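Local coordinates for protein mevalonate 3-kinase (Thermoplasma acidophilum, PDB 4RKS) that phosphorylates (R)-mevalonate with ATP to give (R)-3-phosphomevalonate, a step of the alternative mevalonate pathway to isoprenoids in extreme acidophiles, at residues 27-32 against 130-135; 66-71 against 118-123. All coordinates share one frame; numbering follows the deposited sequence.

In the fold
Both interactions belong to the N-terminal, diphosphomevalonate decarboxylase-like part of this GHMP kinase, and their centres lie about 8 Å apart. Strands 24-34 and 66-73 are antiparallel neighbours; interaction 1 packs the first on helix 128-141, while interaction 2 pairs the second with strand 113-120. Along the chain the order is 27-32, 66-71, 118-123, 130-135, so interaction 2 is nested inside the loop that interaction 1 closes. The two are joined directly through A29 O and S67 N, and through the hydroxyls of S133 and T69. An ATP-binding segment leaves the sheet by strand 113-120 and enters helix 128-141, which packs against the same sheet.

Interaction 1 of 2, residues 27-32 against 130-135; sequences STAYPT and GAASIG
S27 and A29 of strand 24-34 pack against A132 and S133 of helix 128-141 in a buried helix-on-sheet contact of the N-terminal domain of this GHMP kinase. Strand and helix axes approach to 6.8 Å, with their N-to-C directions 142° apart. Such closeness is possible where the facing side chains are small, as here with alanine and serine on both elements. The methyl of A29 points at the helix, its CB 4.0 Å from A132 CB and 3.8 Å from S133 N, so it rests over the helix backbone and not against a long side chain. T28, between the two inward-facing residues, points away from the helix; its side chain touches R66 and E68 of the neighbouring strand. Beyond the two segments, S164 of helix 161-166 touches both A29 and A132.

The helix continues from an ATP-binding segment that includes S126 and S127, and S127 OG accepts a bond from G130 N. Three residues after G130, the S133 hydroxyl lies between its own backbone N and carbonyl carbon (chi1 65°) and folds back to give a hydrogen bond to G130 O, at 2.6 Å from OG. That carbonyl also receives I134 N, from the same face of its plane; S133 OG additionally bonds T69 OG1 on strand 66-73. The single hydrogen bond across the contact is short: S27 OG donates to S133 O at 2.6 Å, standing above the carbonyl plane, 46° out of it.

Interaction 2 of 2, residues 66-71 against 118-123; sequences RSETRI and QNFGIL
Four backbone hydrogen bonds join R66 and E68 to F120 and Q118 in antiparallel register. E68 and Q118 form one hydrogen-bonded pair, with E68 N to Q118 O and Q118 N to E68 O both 2.8 Å; R66 and F120 form the next, F120 N lying 2.9 Å from R66 O and R66 N donating in return to F120 O. Between them S67 and N119 make the non-hydrogen-bonded pair, and here the side chains supply the link. With its hydroxyl anti to the backbone N (chi1 -172°), S67 directs OG to N119 OD1 at 2.6 Å, tilted from the carbonyl plane. The other end of the same amide is held too: N119 ND2 donates to L123 O at 2.9 Å in the amide plane, bracing the turn after the strand. Both bonds fix which way round the amide sits.

On the opposite face of the strand pair, R66 forms a side-on salt bridge to E68 OE2, with NE at 2.8 Å and NH2 donating to the same oxygen from the same face of the carboxylate plane. While E68 OE2 sits at the guanidinium's edge, one flat face covers the F120 ring. The planes are only 12° apart and CZ is 4.0 Å from the ring centroid, a cation-pi stack; NH1 lies toward the CB side of the ring and bonds S64 O. E68 OE1 meets the same ring obliquely, its carboxylate turned 63° to the ring plane. At the turn, I122 CD1 touches R66 O at 3.9 Å. Q118 and N119 belong to the ATP-binding site. The alternation of hydrogen-bonded and non-hydrogen-bonded pairs is that of a regular antiparallel ladder, here at the strand end that leads into the nucleotide site of a GHMP kinase.

Interaction 1 of 2, residues 27-32 against 130-135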
# COMPACT_ATOMS: atom_id res chain seq x y z
N SER A 27 -9.36 11.27 -10.25
CA SER A 27 -8.64 11.27 -8.97
C SER A 27 -7.29 10.58 -9.14
O SER A 27 -7.04 9.97 -10.17
CB SER A 27 -9.46 10.58 -7.88
OG SER A 27 -9.80 9.26 -8.27
N THR A 28 -6.45 10.67 -8.11
CA THR A 28 -5.08 10.13 -8.14
C THR A 28 -4.70 9.61 -6.74
O THR A 28 -4.97 10.27 -5.76
CB THR A 28 -4.05 11.23 -8.58
OG1 THR A 28 -4.35 11.67 -9.91
CG2 THR A 28 -2.58 10.71 -8.53
N ALA A 29 -4.10 8.43 -6.64
CA ALA A 29 -3.50 8.01 -5.36
C ALA A 29 -2.13 7.37 -5.61
O ALA A 29 -1.76 7.09 -6.76
CB ALA A 29 -4.42 7.06 -4.61
N TYR A 30 -1.39 7.13 -4.52
CA TYR A 30 -0.02 6.62 -4.59
C TYR A 30 0.08 5.24 -3.96
O TYR A 30 -0.63 4.95 -2.99
CB TYR A 30 0.94 7.62 -3.89
CG TYR A 30 0.81 8.96 -4.54
CD1 TYR A 30 1.36 9.19 -5.80
CD2 TYR A 30 0.06 9.97 -3.96
CE1 TYR A 30 1.21 10.39 -6.43
CE2 TYR A 30 -0.11 11.19 -4.59
CZ TYR A 30 0.47 11.39 -5.83
OH TYR A 30 0.32 12.58 -6.49
N PRO A 31 0.96 4.38 -4.50
CA PRO A 31 1.15 3.03 -3.97
C PRO A 31 1.76 3.03 -2.58
O PRO A 31 2.19 4.06 -2.04
CB PRO A 31 2.09 2.37 -5.00
CG PRO A 31 2.90 3.53 -5.52
CD PRO A 31 1.92 4.69 -5.58
N THR A 32 1.78 1.86 -1.96
CA THR A 32 2.16 1.80 -0.56
C THR A 32 3.18 0.69 -0.28
O THR A 32 3.34 -0.25 -1.08
CB THR A 32 0.92 1.59 0.35
OG1 THR A 32 0.35 0.31 0.10
CG2 THR A 32 -0.14 2.65 0.05
N GLY A 130 -5.28 2.18 -6.38
CA GLY A 130 -6.49 2.14 -7.18
C GLY A 130 -7.71 2.26 -6.28
O GLY A 130 -8.62 3.05 -6.55
N ALA A 131 -7.70 1.49 -5.20
CA ALA A 131 -8.79 1.50 -4.23
C ALA A 131 -8.95 2.88 -3.61
O ALA A 131 -10.04 3.45 -3.62
CB ALA A 131 -8.54 0.46 -3.15
N ALA A 132 -7.87 3.42 -3.07
CA ALA A 132 -7.91 4.74 -2.46
C ALA A 132 -8.37 5.82 -3.45
O ALA A 132 -9.09 6.76 -3.07
CB ALA A 132 -6.54 5.09 -1.88
N SER A 133 -7.99 5.69 -4.72
CA SER A 133 -8.34 6.71 -5.72
C SER A 133 -9.84 6.70 -5.95
O SER A 133 -10.45 7.75 -6.20
CB SER A 133 -7.59 6.51 -7.04
OG SER A 133 -7.99 5.31 -7.67
N ILE A 134 -10.43 5.51 -5.90
CA ILE A 134 -11.88 5.41 -5.93
C ILE A 134 -12.49 6.18 -4.77
O ILE A 134 -13.41 6.96 -4.96
CB ILE A 134 -12.35 3.96 -5.88
CG1 ILE A 134 -11.84 3.21 -7.11
CG2 ILE A 134 -13.87 3.91 -5.86
CD1 ILE A 134 -12.17 1.77 -7.09
N GLY A 135 -11.96 5.95 -3.57
CA GLY A 135 -12.43 6.70 -2.40
C GLY A 135 -12.34 8.21 -2.55
O GLY A 135 -13.27 8.95 -2.21

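Interaction 2 of 2, residues 66-71 against 118-123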
# COMPACT_ATOMS: atom_id res chain seq x y z
N ARG A 66 2.14 6.42 -9.66
CA ARG A 66 0.79 6.78 -9.24
C ARG A 66 -0.28 5.95 -9.94
O ARG A 66 -0.00 5.31 -10.96
CB ARG A 66 0.52 8.25 -9.52
CG ARG A 66 0.38 8.52 -11.02
CD ARG A 66 0.68 9.98 -11.31
NE ARG A 66 0.29 10.38 -12.65
CZ ARG A 66 1.03 10.21 -13.75
NH1 ARG A 66 2.21 9.60 -13.67
NH2 ARG A 66 0.58 10.64 -14.92
N SER A 67 -1.50 6.00 -9.40
CA SER A 67 -2.68 5.49 -10.09
C SER A 67 -3.69 6.61 -10.37
O SER A 67 -4.09 7.34 -9.45
CB SER A 67 -3.34 4.38 -9.27
OG SER A 67 -4.37 3.75 -10.02
N GLU A 68 -4.10 6.76 -11.63
CA GLU A 68 -5.11 7.76 -12.02
C GLU A 68 -6.44 7.12 -12.41
O GLU A 68 -6.50 6.15 -13.17
CB GLU A 68 -4.62 8.62 -13.17
CG GLU A 68 -3.35 9.41 -12.87
CD GLU A 68 -2.98 10.35 -14.00
OE1 GLU A 68 -3.53 10.19 -15.12
OE2 GLU A 68 -2.15 11.25 -13.78
N THR A 69 -7.51 7.70 -11.88
CA THR A 69 -8.85 7.13 -11.97
C THR A 69 -9.82 8.10 -12.61
O THR A 69 -9.72 9.30 -12.39
CB THR A 69 -9.36 6.74 -10.57
OG1 THR A 69 -8.73 5.53 -10.18
CG2 THR A 69 -10.88 6.55 -10.55
N ARG A 70 -10.75 7.58 -13.40
CA ARG A 70 -11.84 8.36 -13.96
C ARG A 70 -13.15 7.59 -13.72
O ARG A 70 -13.31 6.44 -14.16
CB ARG A 70 -11.59 8.63 -15.45
CG ARG A 70 -12.74 9.23 -16.25
CD ARG A 70 -12.96 10.70 -15.98
NE ARG A 70 -11.72 11.46 -15.98
CZ ARG A 70 -11.63 12.76 -15.67
NH1 ARG A 70 -12.72 13.46 -15.36
NH2 ARG A 70 -10.44 13.35 -15.67
N ILE A 71 -14.08 8.21 -13.00
CA ILE A 71 -15.42 7.64 -12.80
C ILE A 71 -16.41 8.54 -13.51
O ILE A 71 -16.41 9.76 -13.30
CB ILE A 71 -15.77 7.49 -11.32
CG1 ILE A 71 -14.89 6.40 -10.71
CG2 ILE A 71 -17.27 7.14 -11.14
CD1 ILE A 71 -14.85 6.41 -9.19
N GLN A 118 -5.69 4.10 -14.90
CA GLN A 118 -4.38 4.12 -15.56
C GLN A 118 -3.28 4.17 -14.50
O GLN A 118 -3.17 5.16 -13.76
CB GLN A 118 -4.25 5.31 -16.53
CG GLN A 118 -5.37 5.35 -17.59
CD GLN A 118 -5.13 6.35 -18.72
OE1 GLN A 118 -3.99 6.71 -19.01
NE2 GLN A 118 -6.21 6.79 -19.37
N ASN A 119 -2.51 3.09 -14.40
CA ASN A 119 -1.37 3.00 -13.49
C ASN A 119 -0.04 3.35 -14.16
O ASN A 119 0.22 2.97 -15.30
CB ASN A 119 -1.27 1.59 -12.92
CG ASN A 119 -2.41 1.27 -11.97
OD1 ASN A 119 -3.30 2.10 -11.77
ND2 ASN A 119 -2.39 0.07 -11.40
N PHE A 120 0.81 4.07 -13.43
CA PHE A 120 2.12 4.49 -13.95
C PHE A 120 3.22 4.11 -12.98
O PHE A 120 3.19 4.52 -11.84
CB PHE A 120 2.15 6.00 -14.19
CG PHE A 120 1.04 6.50 -15.06
CD1 PHE A 120 -0.23 6.73 -14.54
CD2 PHE A 120 1.26 6.74 -16.41
CE1 PHE A 120 -1.26 7.18 -15.35
CE2 PHE A 120 0.24 7.19 -17.22
CZ PHE A 120 -1.03 7.41 -16.69
N GLY A 121 4.18 3.30 -13.43
CA GLY A 121 5.30 2.95 -12.58
C GLY A 121 4.90 1.91 -11.56
O GLY A 121 5.64 1.64 -10.61
N ILE A 122 3.71 1.36 -11.75
CA ILE A 122 3.24 0.15 -11.07
C ILE A 122 2.44 -0.69 -12.08
O ILE A 122 2.00 -0.17 -13.11
CB ILE A 122 2.38 0.47 -9.82
CG1 ILE A 122 1.27 1.46 -10.16
CG2 ILE A 122 3.25 1.00 -8.69
CD1 ILE A 122 0.54 2.01 -8.94
N LEU A 123 2.26 -1.98 -11.79
CA LEU A 123 1.61 -2.90 -12.73
C LEU A 123 0.13 -2.56 -12.96
O LEU A 123 -0.59 -2.18 -12.03
CB LEU A 123 1.74 -4.35 -12.23